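Local coordinates for protein glycosyltransferase (PDB 2IUY) that probably transfers a sugar from a nucleotide donor as a retaining GT4-family glycosyltransferase in avilamycin A biosynthesis, and binds UDP, at residues A7-P12 with R78-A83; Q33-N38 with H89-G94; G94-A99 with T105-S110; T115-V118 with G122-Y125. All blocks are in the same frame, centred on the assembly; numbering follows the deposited sequence.

Interaction 1 of 4, residues A7-P12 with R78-A83; sequences ALVNIP and RWLRTA
Ala7 O takes a probable hydrogen bond from His89 N, part of the pairing of strand 5-9 with strand 87-90. With its backbone tied into the sheet in this way, Ala7 turns its methyl toward Trp79 and Leu80 of helix 73-82. No hydrogen bond joins 7-12 to 78-83 directly; the contact is carbon against carbon. Leu80 does most of the touching. Its CG stands anti to its own carbonyl carbon (chi1 -69°), which drops the forked end onto the strand with one branch for each of two residues: Leu80 CD2 reaches Ala7 CB at 4.0 Å, while Leu80 CD1 comes within 4.4 Å of Val9 CG2, a looser touch. Trp79 joins in by its rim alone. Ala7 CB lies near the indole plane, 4.2 Å from Trp79 CZ3, and Leu80 CD2 also sits in that plane at the ring edge, so methyl groups flank the indole border. One face of the Trp79 ring carries Ala83 CB, 3.5 Å above the plane and displaced toward the rim. Leu53 of strand 49-53 packs against Ala7, Trp79 and Leu80 together, and Val88 of strand 87-90 touches both Val9 and Leu80, so the helix bears on three adjacent strands. Strand 7-9 and helix 78-82 run nearly antiparallel, at 159°, with their axes 11.3 Å apart. This is the helix-on-sheet layer of a beta-alpha-beta crossover, here the one from strand 65-67 to strand 87-90, in the N-terminal Rossmann-like domain of a GT-B enzyme.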
loop_
_atom_site.group_PDB
_atom_site.type_symbol
_atom_site.label_atom_id
_atom_site.label_comp_id
_atom_site.label_asym_id
_atom_site.label_seq_id
_atom_site.Cartn_x
_atom_site.Cartn_y
_atom_site.Cartn_z
ATOM N N ALA A 7 -1.739 -15.380 12.545
ATOM C CA ALA A 7 -3.053 -14.804 12.292
ATOM C C ALA A 7 -2.829 -13.409 11.755
ATOM O O ALA A 7 -2.286 -12.564 12.474
ATOM C CB ALA A 7 -3.876 -14.760 13.563
ATOM N N LEU A 8 -3.206 -13.191 10.481
ATOM C CA LEU A 8 -3.057 -11.906 9.791
ATOM C C LEU A 8 -4.402 -11.264 9.767
ATOM O O LEU A 8 -5.296 -11.843 9.166
ATOM C CB LEU A 8 -2.651 -12.069 8.323
ATOM C CG LEU A 8 -1.203 -12.260 7.924
ATOM C CD1 LEU A 8 -1.132 -12.349 6.350
ATOM C CD2 LEU A 8 -0.307 -11.149 8.550
ATOM N N VAL A 9 -4.537 -10.068 10.366
ATOM C CA VAL A 9 -5.844 -9.454 10.528
ATOM C C VAL A 9 -5.891 -8.329 9.560
ATOM O O VAL A 9 -5.206 -7.313 9.725
ATOM C CB VAL A 9 -6.156 -8.931 12.013
ATOM C CG1 VAL A 9 -7.656 -8.637 12.169
ATOM C CG2 VAL A 9 -5.771 -9.985 13.070
ATOM N N ASN A 10 -6.688 -8.534 8.513
ATOM C CA ASN A 10 -6.980 -7.513 7.532
ATOM C C ASN A 10 -7.940 -6.539 8.162
ATOM O O ASN A 10 -8.681 -6.903 9.086
ATOM C CB ASN A 10 -7.677 -8.158 6.319
ATOM C CG ASN A 10 -8.019 -7.162 5.245
ATOM O OD1 ASN A 10 -7.180 -6.352 4.856
ATOM N ND2 ASN A 10 -9.241 -7.232 4.726
ATOM N N ILE A 11 -7.954 -5.324 7.619
ATOM C CA ILE A 11 -8.892 -4.261 8.013
ATOM C C ILE A 11 -10.296 -4.653 7.515
ATOM O O ILE A 11 -10.513 -4.762 6.292
ATOM C CB ILE A 11 -8.468 -2.876 7.422
ATOM C CG1 ILE A 11 -9.421 -1.774 7.895
ATOM C CG2 ILE A 11 -8.429 -2.902 5.845
ATOM C CD1 ILE A 11 -8.910 -0.335 7.592
ATOM N N PRO A 12 -11.237 -4.934 8.451
ATOM C CA PRO A 12 -12.607 -5.379 8.043
ATOM C C PRO A 12 -13.477 -4.237 7.464
ATOM O O PRO A 12 -13.866 -3.316 8.185
ATOM C CB PRO A 12 -13.210 -5.985 9.339
ATOM C CG PRO A 12 -12.160 -5.901 10.385
ATOM C CD PRO A 12 -11.064 -4.917 9.918
ATOM N N ARG A 78 -13.504 -12.933 18.984
ATOM C CA ARG A 78 -13.966 -14.193 19.527
ATOM C C ARG A 78 -13.062 -15.311 19.086
ATOM O O ARG A 78 -12.684 -16.139 19.918
ATOM C CB ARG A 78 -15.411 -14.434 19.108
ATOM C CG ARG A 78 -16.103 -15.665 19.694
ATOM C CD ARG A 78 -17.605 -15.543 19.498
ATOM N NE ARG A 78 -18.105 -14.329 20.166
ATOM C CZ ARG A 78 -18.786 -13.339 19.574
ATOM N NH1 ARG A 78 -19.106 -13.405 18.270
ATOM N NH2 ARG A 78 -19.162 -12.284 20.301
ATOM N N TRP A 79 -12.695 -15.314 17.795
ATOM C CA TRP A 79 -11.828 -16.320 17.168
ATOM C C TRP A 79 -10.402 -16.315 17.730
ATOM O O TRP A 79 -9.838 -17.370 18.023
ATOM C CB TRP A 79 -11.781 -16.147 15.629
ATOM C CG TRP A 79 -11.095 -17.326 14.943
ATOM C CD1 TRP A 79 -11.684 -18.516 14.519
ATOM C CD2 TRP A 79 -9.684 -17.454 14.629
ATOM N NE1 TRP A 79 -10.725 -19.344 13.972
ATOM C CE2 TRP A 79 -9.500 -18.719 14.027
ATOM C CE3 TRP A 79 -8.567 -16.614 14.795
ATOM C CZ2 TRP A 79 -8.238 -19.172 13.602
ATOM C CZ3 TRP A 79 -7.312 -17.072 14.364
ATOM C CH2 TRP A 79 -7.166 -18.346 13.789
ATOM N N LEU A 80 -9.827 -15.115 17.839
ATOM C CA LEU A 80 -8.479 -14.900 18.402
ATOM C C LEU A 80 -8.319 -15.357 19.865
ATOM O O LEU A 80 -7.241 -15.813 20.268
ATOM C CB LEU A 80 -8.070 -13.411 18.255
ATOM C CG LEU A 80 -7.808 -12.905 16.828
ATOM C CD1 LEU A 80 -7.512 -11.388 16.857
ATOM C CD2 LEU A 80 -6.685 -13.683 16.151
ATOM N N ARG A 81 -9.383 -15.232 20.662
ATOM C CA ARG A 81 -9.350 -15.631 22.061
ATOM C C ARG A 81 -9.067 -17.135 22.257
ATOM O O ARG A 81 -8.426 -17.538 23.220
ATOM C CB ARG A 81 -10.663 -15.205 22.761
ATOM C CG ARG A 81 -10.620 -15.373 24.290
ATOM C CD ARG A 81 -11.847 -14.746 25.018
ATOM N NE ARG A 81 -11.608 -13.353 25.472
ATOM C CZ ARG A 81 -10.992 -12.969 26.607
ATOM N NH1 ARG A 81 -10.488 -13.841 27.518
ATOM N NH2 ARG A 81 -10.888 -11.649 26.851
ATOM N N THR A 82 -9.522 -17.961 21.332
ATOM C CA THR A 82 -9.382 -19.411 21.477
ATOM C C THR A 82 -8.403 -20.044 20.478
ATOM O O THR A 82 -8.164 -21.266 20.521
ATOM C CB THR A 82 -10.758 -20.102 21.354
ATOM O OG1 THR A 82 -11.302 -19.878 20.039
ATOM C CG2 THR A 82 -11.730 -19.553 22.438
ATOM N N ALA A 83 -7.836 -19.199 19.605
ATOM C CA ALA A 83 -6.965 -19.641 18.506
ATOM C C ALA A 83 -5.663 -20.151 19.059
ATOM O O ALA A 83 -5.098 -19.587 20.010
ATOM C CB ALA A 83 -6.710 -18.516 17.468
#

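Interaction 2 of 4, residues Q33-N38 with H89-G94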
loop_
_atom_site.group_PDB
_atom_site.type_symbol
_atom_site.label_atom_id
_atom_site.label_comp_id
_atom_site.label_asym_id
_atom_site.label_seq_id
_atom_site.Cartn_x
_atom_site.Cartn_y
_atom_site.Cartn_z
ATOM N N GLN A 33 -5.361 -4.114 1.801
ATOM C CA GLN A 33 -5.743 -5.457 1.393
ATOM C C GLN A 33 -4.709 -6.033 0.428
ATOM O O GLN A 33 -4.406 -7.208 0.489
ATOM C CB GLN A 33 -7.139 -5.436 0.770
ATOM C CG GLN A 33 -8.226 -5.013 1.732
ATOM C CD GLN A 33 -8.610 -3.510 1.632
ATOM O OE1 GLN A 33 -7.830 -2.664 1.169
ATOM N NE2 GLN A 33 -9.808 -3.193 2.071
ATOM N N TRP A 34 -4.166 -5.190 -0.445
ATOM C CA TRP A 34 -3.034 -5.549 -1.281
ATOM C C TRP A 34 -1.781 -5.818 -0.418
ATOM O O TRP A 34 -1.081 -6.795 -0.625
ATOM C CB TRP A 34 -2.754 -4.470 -2.369
ATOM C CG TRP A 34 -3.622 -4.739 -3.595
ATOM C CD1 TRP A 34 -4.667 -3.989 -4.058
ATOM C CD2 TRP A 34 -3.544 -5.893 -4.435
ATOM N NE1 TRP A 34 -5.251 -4.620 -5.147
ATOM C CE2 TRP A 34 -4.568 -5.783 -5.402
ATOM C CE3 TRP A 34 -2.684 -7.002 -4.481
ATOM C CZ2 TRP A 34 -4.740 -6.729 -6.413
ATOM C CZ3 TRP A 34 -2.875 -7.956 -5.471
ATOM C CH2 TRP A 34 -3.898 -7.817 -6.414
ATOM N N VAL A 35 -1.537 -4.975 0.568
ATOM C CA VAL A 35 -0.376 -5.208 1.465
ATOM C C VAL A 35 -0.457 -6.599 2.070
ATOM O O VAL A 35 0.518 -7.337 2.075
ATOM C CB VAL A 35 -0.246 -4.136 2.566
ATOM C CG1 VAL A 35 0.933 -4.465 3.527
ATOM C CG2 VAL A 35 -0.065 -2.731 1.927
ATOM N N VAL A 36 -1.615 -6.944 2.603
ATOM C CA VAL A 36 -1.819 -8.211 3.327
ATOM C C VAL A 36 -1.647 -9.415 2.386
ATOM O O VAL A 36 -1.079 -10.409 2.767
ATOM C CB VAL A 36 -3.222 -8.217 4.020
ATOM C CG1 VAL A 36 -3.471 -9.526 4.749
ATOM C CG2 VAL A 36 -3.326 -7.044 5.022
ATOM N N ALA A 37 -2.158 -9.298 1.142
ATOM C CA ALA A 37 -1.995 -10.307 0.108
ATOM C C ALA A 37 -0.502 -10.587 -0.194
ATOM O O ALA A 37 -0.089 -11.739 -0.242
ATOM C CB ALA A 37 -2.760 -9.881 -1.175
ATOM N N ASN A 38 0.278 -9.529 -0.370
ATOM C CA ASN A 38 1.662 -9.615 -0.729
ATOM C C ASN A 38 2.500 -10.139 0.453
ATOM O O ASN A 38 3.416 -10.990 0.272
ATOM C CB ASN A 38 2.205 -8.220 -1.185
ATOM C CG ASN A 38 1.763 -7.856 -2.596
ATOM O OD1 ASN A 38 2.039 -8.585 -3.568
ATOM N ND2 ASN A 38 1.130 -6.694 -2.728
ATOM N N HIS A 89 -0.906 -10.667 13.868
ATOM C CA HIS A 89 -0.325 -9.550 13.160
ATOM C C HIS A 89 -1.454 -8.715 12.566
ATOM O O HIS A 89 -2.065 -9.098 11.551
ATOM C CB HIS A 89 0.638 -10.104 12.082
ATOM C CG HIS A 89 1.415 -9.055 11.351
ATOM N ND1 HIS A 89 2.383 -9.377 10.420
ATOM C CD2 HIS A 89 1.350 -7.699 11.375
ATOM C CE1 HIS A 89 2.915 -8.262 9.940
ATOM N NE2 HIS A 89 2.295 -7.233 10.493
ATOM N N ASP A 90 -1.728 -7.596 13.249
ATOM C CA ASP A 90 -2.790 -6.678 12.974
ATOM C C ASP A 90 -2.420 -5.669 11.887
ATOM O O ASP A 90 -1.414 -4.981 11.961
ATOM C CB ASP A 90 -3.274 -5.955 14.269
ATOM C CG ASP A 90 -4.552 -5.130 14.026
ATOM O OD1 ASP A 90 -5.388 -5.587 13.211
ATOM O OD2 ASP A 90 -4.707 -4.010 14.571
ATOM N N HIS A 91 -3.272 -5.605 10.860
ATOM C CA HIS A 91 -3.189 -4.578 9.824
ATOM C C HIS A 91 -4.390 -3.658 9.847
ATOM O O HIS A 91 -4.499 -2.826 8.987
ATOM C CB HIS A 91 -3.113 -5.240 8.433
ATOM C CG HIS A 91 -1.837 -5.996 8.222
ATOM N ND1 HIS A 91 -0.751 -5.455 7.576
ATOM C CD2 HIS A 91 -1.458 -7.228 8.642
ATOM C CE1 HIS A 91 0.223 -6.345 7.549
ATOM N NE2 HIS A 91 -0.183 -7.433 8.184
ATOM N N SER A 92 -5.319 -3.846 10.790
ATOM C CA SER A 92 -6.591 -3.100 10.827
ATOM C C SER A 92 -6.516 -1.699 11.459
ATOM O O SER A 92 -7.518 -1.003 11.476
ATOM C CB SER A 92 -7.626 -3.885 11.618
ATOM O OG SER A 92 -7.345 -3.774 12.990
ATOM N N GLY A 93 -5.368 -1.317 12.019
ATOM C CA GLY A 93 -5.256 -0.090 12.803
ATOM C C GLY A 93 -5.879 -0.234 14.173
ATOM O O GLY A 93 -6.316 0.741 14.775
ATOM N N GLY A 94 -5.929 -1.448 14.693
ATOM C CA GLY A 94 -6.343 -1.606 16.056
ATOM C C GLY A 94 -7.818 -1.829 16.304
ATOM O O GLY A 94 -8.309 -1.569 17.410
#
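Beside the UDP site of this two-domain GT-B enzyme, Val35 and Val36 of helix 31-45 meet His91, the residue that follows strand 87-90. The Val35 side chain is also about 4 Å from that of Thr256, a residue seen to bind UDP in this protein, though no UDP is bound to this chain here. His91 CG lies anti to its carbonyl carbon, beside the backbone N (chi1 -67°), which turns the ring toward the helix. Val36 CG2 settles over one face of the imidazole in a CH-pi contact, 4.0 Å from the ring centroid and 22° off the normal, displaced toward the rim where His91 CG is 3.7 Å away. Val35 CG1 approaches the ring obliquely, 4.5 Å from His91 CE1. His91 NE2 hovers 3.4 Å above the plane of the His89 ring. On the chain either side of His91, Asp90 and Ser92 shape the turn. Asp90 OD1 accepts from the backbone N two residues on, Ser92 N at 3.0 Å, an Asx turn, with the donor well above the carboxylate plane. Asp90 OD1 also receives Ser92 OG at 2.7 Å on its syn lone pair, and Asp90 OD2 takes Gly94 N at 2.8 Å. Three donors should thus help to offset the charge of this buried carboxylate. Across the contact itself there is no hydrogen bond, only CH-pi and van der Waals packing; the Val36 methyl and the bond from His91 ND1 to His112 NE2 would together be expected to restrict rotation of the imidazole.

Interaction 3 of 4, residues G94-A99 with T105-S110; sequences GVIGPA and TAFISS
Phe107, second residue of strand 106-111, carries the whole contact with loop 94-99, meeting Ile96, Gly97 and Pro98 with its ring. Its CG lies anti to the backbone N (chi1 -176°), and from there the ring extends beneath the loop with one face against the Gly97-Pro98 junction. Pro98 N stands 3.9 Å above the plane of the Phe107 ring, over its centre. Pro98 CD makes a CH-pi contact over the same face, 4.0 Å from the centroid and 17° off the normal, while Gly97 C lies toward the rim, 3.8 Å from Phe107 CE1. Back at the root of the side chain, Pro98 CB touches Phe107 CB at 4.0 Å. Ile96 comes from another direction: CG1 sits between its backbone N and carbonyl carbon, chi1 52°, and Ile96 CD1 is brought down into the plane of the phenyl ring at its edge, 3.5 Å from Phe107 CE1. Parallel neighbours in a Rossmann-like sheet are commonly joined through a helix, but the connection from strand 87-90 to strand 106-111 is this helix-free loop; Ile96 also packs on Leu80 of helix 73-82, beside which the loop lies. After Phe107 the side chains alternate, and Ile108 faces Tyr332 and Leu335 of helix 321-336. Further along, Ser109 bonds through its backbone to Gly122 and Thr124, and the Ser110 hydroxyl is hydrogen-bonded to both His89 NE2 and Tyr328 OH.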
loop_
_atom_site.group_PDB
_atom_site.type_symbol
_atom_site.label_atom_id
_atom_site.label_comp_id
_atom_site.label_asym_id
_atom_site.label_seq_id
_atom_site.Cartn_x
_atom_site.Cartn_y
_atom_site.Cartn_z
ATOM N N GLY A 94 -5.929 -1.448 14.693
ATOM C CA GLY A 94 -6.343 -1.606 16.056
ATOM C C GLY A 94 -7.818 -1.829 16.304
ATOM O O GLY A 94 -8.309 -1.569 17.410
ATOM N N VAL A 95 -8.516 -2.346 15.297
ATOM C CA VAL A 95 -9.853 -2.928 15.482
ATOM C C VAL A 95 -9.795 -4.075 16.507
ATOM O O VAL A 95 -10.759 -4.368 17.229
ATOM C CB VAL A 95 -10.366 -3.413 14.119
ATOM C CG1 VAL A 95 -11.296 -4.591 14.233
ATOM C CG2 VAL A 95 -10.941 -2.281 13.286
ATOM N N ILE A 96 -8.655 -4.748 16.580
ATOM C CA ILE A 96 -8.438 -5.723 17.653
ATOM C C ILE A 96 -7.161 -5.325 18.441
ATOM O O ILE A 96 -6.449 -4.425 18.040
ATOM C CB ILE A 96 -8.460 -7.176 17.103
ATOM C CG1 ILE A 96 -7.496 -7.354 15.915
ATOM C CG2 ILE A 96 -9.886 -7.567 16.645
ATOM C CD1 ILE A 96 -6.067 -7.674 16.307
ATOM N N GLY A 97 -6.892 -5.960 19.571
ATOM C CA GLY A 97 -5.759 -5.562 20.398
ATOM C C GLY A 97 -5.198 -6.776 21.081
ATOM O O GLY A 97 -5.700 -7.870 20.864
ATOM N N PRO A 98 -4.123 -6.625 21.861
ATOM C CA PRO A 98 -3.554 -7.776 22.571
ATOM C C PRO A 98 -4.393 -8.402 23.706
ATOM O O PRO A 98 -4.151 -9.555 24.059
ATOM C CB PRO A 98 -2.222 -7.222 23.122
ATOM C CG PRO A 98 -2.416 -5.781 23.267
ATOM C CD PRO A 98 -3.315 -5.410 22.053
ATOM N N ALA A 99 -5.373 -7.678 24.267
ATOM C CA ALA A 99 -6.100 -8.177 25.450
ATOM C C ALA A 99 -6.923 -9.381 25.078
ATOM O O ALA A 99 -7.620 -9.367 24.044
ATOM C CB ALA A 99 -7.025 -7.078 26.041
ATOM N N THR A 105 0.805 -16.057 23.028
ATOM C CA THR A 105 0.552 -15.477 21.707
ATOM C C THR A 105 1.168 -14.071 21.616
ATOM O O THR A 105 0.834 -13.194 22.395
ATOM C CB THR A 105 -0.976 -15.479 21.341
ATOM O OG1 THR A 105 -1.464 -16.815 21.435
ATOM C CG2 THR A 105 -1.176 -15.030 19.916
ATOM N N ALA A 106 2.058 -13.864 20.633
ATOM C CA ALA A 106 2.653 -12.536 20.400
ATOM C C ALA A 106 1.680 -11.649 19.629
ATOM O O ALA A 106 0.917 -12.121 18.780
ATOM C CB ALA A 106 3.995 -12.671 19.590
ATOM N N PHE A 107 1.710 -10.361 19.936
ATOM C CA PHE A 107 0.899 -9.399 19.207
ATOM C C PHE A 107 1.818 -8.383 18.494
ATOM O O PHE A 107 2.712 -7.777 19.109
ATOM C CB PHE A 107 -0.107 -8.699 20.122
ATOM C CG PHE A 107 -1.015 -7.778 19.392
ATOM C CD1 PHE A 107 -2.154 -8.266 18.728
ATOM C CD2 PHE A 107 -0.728 -6.411 19.327
ATOM C CE1 PHE A 107 -2.993 -7.389 18.022
ATOM C CE2 PHE A 107 -1.572 -5.525 18.652
ATOM C CZ PHE A 107 -2.684 -6.014 17.980
ATOM N N ILE A 108 1.606 -8.246 17.184
ATOM C CA ILE A 108 2.359 -7.295 16.361
ATOM C C ILE A 108 1.409 -6.560 15.422
ATOM O O ILE A 108 0.374 -7.106 15.005
ATOM C CB ILE A 108 3.534 -8.017 15.544
ATOM C CG1 ILE A 108 4.524 -6.979 14.962
ATOM C CG2 ILE A 108 2.979 -9.018 14.478
ATOM C CD1 ILE A 108 5.859 -7.581 14.426
ATOM N N SER A 109 1.756 -5.317 15.085
ATOM C CA SER A 109 0.927 -4.544 14.112
ATOM C C SER A 109 1.765 -4.022 12.966
ATOM O O SER A 109 2.909 -3.687 13.174
ATOM C CB SER A 109 0.229 -3.333 14.815
ATOM O OG SER A 109 -0.547 -3.768 15.937
ATOM N N SER A 110 1.178 -3.897 11.777
ATOM C CA SER A 110 1.725 -2.997 10.739
ATOM C C SER A 110 0.777 -1.794 10.702
ATOM O O SER A 110 -0.402 -1.926 10.383
ATOM C CB SER A 110 1.743 -3.632 9.350
ATOM O OG SER A 110 2.651 -4.704 9.229
#

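Interaction 4 of 4, residues T115-V118 with G122-Y125; sequences TRPV and GCTY
The Tyr125 ring meets Pro117 obliquely, at its phenol end, and the two side chains cross at about a right angle. Pro117 CG is 3.4 Å from Tyr125 OH, while CD of the same proline lies 4.0 Å from that oxygen and CG is 4.3 Å from CZ. No hydrogen bond links 115-118 with 122-125; what the Tyr125 hydroxyl meets in 115-118 is proline carbon. The next corner of the pyrrolidine belongs to Cys123: its SG rests 4.0 Å from Pro117 CB and 4.1 Å from CG. The sulfur is swung anti to the backbone N (chi1 -156°), which carries it toward the proline. Tyr125 CG stands anti to its carbonyl carbon instead, beside the backbone N, chi1 -59°, and the long side chain leans back over the strand until Tyr125 OH is 4.0 Å from Cys123 SG. Proline, thiol and phenol end therefore gather at one point. Strand 123-125 is the last strand on its side of the parallel N-terminal sheet, and 115-118 belongs to the short, helix-free connection leading into it from strand 106-111. Thr124, between the two contact residues, turns its side chain to Ile108 and Ser110 and bonds through OG1 to Ser109 O. His111 of the neighbouring strand touches Pro117 and Cys123, and its NE2 is hydrogen-bonded to Thr115 O. Around Tyr125 lie Gln130 and Arg131 of helix 128-133, with Cys134 packing on both Tyr125 and Pro117.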
loop_
_atom_site.group_PDB
_atom_site.type_symbol
_atom_site.label_atom_id
_atom_site.label_comp_id
_atom_site.label_asym_id
_atom_site.label_seq_id
_atom_site.Cartn_x
_atom_site.Cartn_y
_atom_site.Cartn_z
ATOM N N THR A 115 -2.285 8.638 11.190
ATOM C CA THR A 115 -2.718 8.900 12.565
ATOM C C THR A 115 -1.900 8.058 13.558
ATOM O O THR A 115 -1.270 7.069 13.193
ATOM C CB THR A 115 -4.243 8.598 12.714
ATOM O OG1 THR A 115 -4.530 7.311 12.188
ATOM C CG2 THR A 115 -5.095 9.625 11.935
ATOM N N ARG A 116 -1.909 8.426 14.821
ATOM C CA ARG A 116 -1.089 7.670 15.781
ATOM C C ARG A 116 -1.808 6.376 16.159
ATOM O O ARG A 116 -3.049 6.397 16.351
ATOM C CB ARG A 116 -0.865 8.502 17.008
ATOM C CG ARG A 116 -0.249 9.857 16.710
ATOM C CD ARG A 116 0.205 10.474 18.013
ATOM N NE ARG A 116 1.187 9.631 18.707
ATOM C CZ ARG A 116 1.826 9.989 19.827
ATOM N NH1 ARG A 116 1.561 11.166 20.407
ATOM N NH2 ARG A 116 2.737 9.165 20.365
ATOM N N PRO A 117 -1.060 5.247 16.245
ATOM C CA PRO A 117 -1.690 3.916 16.426
ATOM C C PRO A 117 -2.458 3.701 17.726
ATOM O O PRO A 117 -2.041 4.144 18.784
ATOM C CB PRO A 117 -0.479 2.930 16.359
ATOM C CG PRO A 117 0.716 3.785 16.626
ATOM C CD PRO A 117 0.418 5.134 16.112
ATOM N N VAL A 118 -3.543 2.959 17.639
ATOM C CA VAL A 118 -4.255 2.443 18.818
ATOM C C VAL A 118 -3.333 1.620 19.772
ATOM O O VAL A 118 -3.393 1.770 21.019
ATOM C CB VAL A 118 -5.493 1.610 18.335
ATOM C CG1 VAL A 118 -6.071 0.735 19.396
ATOM C CG2 VAL A 118 -6.569 2.600 17.813
ATOM N N GLY A 122 4.566 -3.045 20.142
ATOM C CA GLY A 122 4.677 -4.065 19.116
ATOM C C GLY A 122 4.241 -3.551 17.749
ATOM O O GLY A 122 4.022 -4.349 16.840
ATOM N N CYS A 123 4.147 -2.223 17.595
ATOM C CA CYS A 123 3.847 -1.603 16.294
ATOM C C CYS A 123 5.088 -1.464 15.381
ATOM O O CYS A 123 6.155 -1.066 15.838
ATOM C CB CYS A 123 3.193 -0.211 16.457
ATOM S SG CYS A 123 2.162 0.317 14.998
ATOM N N THR A 124 4.911 -1.752 14.087
ATOM C CA THR A 124 5.921 -1.470 13.051
ATOM C C THR A 124 5.376 -0.403 12.102
ATOM O O THR A 124 4.154 -0.264 11.944
ATOM C CB THR A 124 6.277 -2.736 12.164
ATOM O OG1 THR A 124 5.170 -3.029 11.302
ATOM C CG2 THR A 124 6.596 -3.965 13.004
ATOM N N TYR A 125 6.276 0.310 11.429
ATOM C CA TYR A 125 5.891 1.397 10.541
ATOM C C TYR A 125 6.431 1.141 9.150
ATOM O O TYR A 125 7.490 0.527 9.011
ATOM C CB TYR A 125 6.383 2.740 11.129
ATOM C CG TYR A 125 5.790 2.963 12.518
ATOM C CD1 TYR A 125 4.598 3.662 12.681
ATOM C CD2 TYR A 125 6.406 2.454 13.661
ATOM C CE1 TYR A 125 4.024 3.860 13.937
ATOM C CE2 TYR A 125 5.823 2.631 14.943
ATOM C CZ TYR A 125 4.651 3.329 15.067
ATOM O OH TYR A 125 4.078 3.530 16.330
#

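How the interactions relate
All four contacts belong to one parallel sheet, whose strands 5-9, 87-90, 106-111 and 123-125 lie side by side and are hydrogen-bonded in turn. Interactions 1 and 2 place helices on its two faces: Ala7 and Val9 point to helix 73-82, whereas Leu8 between them packs on helix 31-45. Interactions 3 and 4 use loops instead, each folded over the strand it leads into with a proline central to the packing. Interactions 1, 2 and 4 are buried; interaction 3 is partly exposed at Pro98. Interaction 1 is aliphatic with an indole edge, 2 and 3 set CH groups on aromatic faces, and 4 mixes sulfur and phenol. Interaction 2 alone lies next to the UDP site.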